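Local coordinates for capsular polysaccharide export system protein KpsC (Thermosulfurimonas dismutans, PDB 6MGB), which probably transfers Kdo from its CMP-activated form in a beta-2,4 linkage while building the glycolipid on which Gram-negative capsules are carried, at residues A[315-318]-A[319-323]. Numbering follows the deposited sequence.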
loop_
_atom_site.group_PDB
_atom_site.type_symbol
_atom_site.label_atom_id
_atom_site.label_comp_id
_atom_site.label_asym_id
_atom_site.label_seq_id
_atom_site.Cartn_x
_atom_site.Cartn_y
_atom_site.Cartn_z
ATOM N N PHE A 315 12.003 0.969 12.322
ATOM C CA PHE A 315 12.943 -0.029 12.817
ATOM C C PHE A 315 12.364 -0.821 13.983
ATOM O O PHE A 315 12.745 -1.978 14.190
ATOM C CB PHE A 315 14.251 0.650 13.219
ATOM C CG PHE A 315 14.975 1.288 12.064
ATOM C CD1 PHE A 315 15.725 0.516 11.191
ATOM C CD2 PHE A 315 14.895 2.653 11.842
ATOM C CE1 PHE A 315 16.388 1.092 10.125
ATOM C CE2 PHE A 315 15.558 3.236 10.777
ATOM C CZ PHE A 315 16.304 2.453 9.917
ATOM N N ASP A 316 11.447 -0.227 14.749
ATOM C CA ASP A 316 10.777 -0.981 15.805
ATOM C C ASP A 316 9.921 -2.095 15.218
ATOM O O ASP A 316 9.888 -3.212 15.749
ATOM C CB ASP A 316 9.922 -0.047 16.659
ATOM C CG ASP A 316 10.741 1.019 17.357
ATOM O OD1 ASP A 316 11.859 0.705 17.817
ATOM O OD2 ASP A 316 10.265 2.169 17.443
ATOM N N VAL A 317 9.222 -1.812 14.118
ATOM C CA VAL A 317 8.374 -2.823 13.497
ATOM C C VAL A 317 9.222 -3.862 12.774
ATOM O O VAL A 317 8.926 -5.062 12.820
ATOM C CB VAL A 317 7.355 -2.149 12.558
ATOM C CG1 VAL A 317 6.705 -3.163 11.625
ATOM C CG2 VAL A 317 6.290 -1.433 13.379
ATOM N N ILE A 318 10.287 -3.426 12.096
ATOM C CA ILE A 318 11.177 -4.376 11.433
ATOM C C ILE A 318 11.714 -5.382 12.443
ATOM O O ILE A 318 11.603 -6.598 12.254
ATOM C CB ILE A 318 12.316 -3.636 10.707
ATOM C CG1 ILE A 318 11.759 -2.853 9.515
ATOM C CG2 ILE A 318 13.386 -4.623 10.235
ATOM C CD1 ILE A 318 12.782 -1.999 8.788
ATOM N N ASN A 319 12.299 -4.888 13.538
ATOM C CA ASN A 319 12.823 -5.788 14.560
ATOM C C ASN A 319 11.746 -6.728 15.083
ATOM O O ASN A 319 12.038 -7.881 15.418
ATOM C CB ASN A 319 13.429 -4.984 15.710
ATOM C CG ASN A 319 14.821 -4.469 15.392
ATOM O OD1 ASN A 319 15.511 -5.005 14.525
ATOM N ND2 ASN A 319 15.242 -3.426 16.098
ATOM N N HIS A 320 10.499 -6.259 15.159
ATOM C CA HIS A 320 9.409 -7.125 15.591
ATOM C C HIS A 320 9.087 -8.175 14.535
ATOM O O HIS A 320 8.826 -9.338 14.867
ATOM C CB HIS A 320 8.171 -6.286 15.907
ATOM C CG HIS A 320 6.997 -7.091 16.370
ATOM N ND1 HIS A 320 5.919 -7.370 15.557
ATOM C CD2 HIS A 320 6.732 -7.677 17.562
ATOM C CE1 HIS A 320 5.040 -8.092 16.229
ATOM N NE2 HIS A 320 5.509 -8.292 17.447
ATOM N N LEU A 321 9.103 -7.788 13.257
ATOM C CA LEU A 321 8.793 -8.738 12.194
ATOM C C LEU A 321 9.874 -9.801 12.055
ATOM O O LEU A 321 9.575 -10.938 11.672
ATOM C CB LEU A 321 8.604 -8.002 10.867
ATOM C CG LEU A 321 7.384 -7.084 10.751
ATOM C CD1 LEU A 321 7.391 -6.373 9.407
ATOM C CD2 LEU A 321 6.086 -7.858 10.933
ATOM N N ILE A 322 11.129 -9.459 12.355
ATOM C CA ILE A 322 12.202 -10.446 12.276
ATOM C C ILE A 322 11.984 -11.545 13.306
ATOM O O ILE A 322 12.145 -12.735 13.008
ATOM C CB ILE A 322 13.572 -9.763 12.452
ATOM C CG1 ILE A 322 13.836 -8.804 11.287
ATOM C CG2 ILE A 322 14.687 -10.809 12.549
ATOM C CD1 ILE A 322 15.140 -8.028 11.388
ATOM N N GLY A 323 11.613 -11.170 14.524
ATOM C CA GLY A 323 11.397 -12.135 15.587
ATOM C C GLY A 323 9.993 -12.706 15.585
ATOM O O GLY A 323 9.776 -13.846 15.173
#
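Four successive i to i+4 hydrogen bonds join Phe315-Ile318 to Asn319-Ile322 as consecutive turns of one alpha-helix. Asn319 N gives the straightest of them, 3.0 Å to Phe315 O with an N-H...O angle of 170°, whereas the one from His320 N to Asp316 O is stretched to 3.2 Å. Leu321 N to Val317 O measures 2.8 Å and Ile322 N to Ile318 O 2.9 Å. Gly323 N to Asn319 O is a weak bond at 3.4 Å.

Two apolar i to i+4 pairs run along the helix. Leu321 runs alongside Val317, both chains leaving the helix in the same direction, with Val317 CG1 4.0 Å from Leu321 CD1; the valine torsion sets CG1 opposite the backbone N (chi1 165°), which turns this methyl toward the following turn. The other pair, Ile318 and Ile322, is angled, Ile318 CG2 meeting Ile322 CD1 at 4.0 Å. Ile322 CG1 lies close to Ile318 O, and the extended chi2 (178°) carries CD1 on to Ile318 CG2. Asn319 folds its amide back beside the carbonyl of Phe315, but ND2 is poorly angled for a hydrogen bond there.

Near the start of the helix, Asp316 OD2 accepts a hydrogen bond from Asn313 N, just before the helix. The side chain of Leu321 touches Val80 and is about 11 Å from the bound cytidine-5'-monophosphate, too far for direct contact. This is the last helix of the modelled chain, following strand 310-312 at the edge of the mixed sheet, consistent with a GT-B fold, in which the C-terminal part of the chain returns to the N-terminal domain. Phe315 and Ile318 pack on helix 120-135, while Asp316 and Val317 rest against strand 302-305 of that sheet.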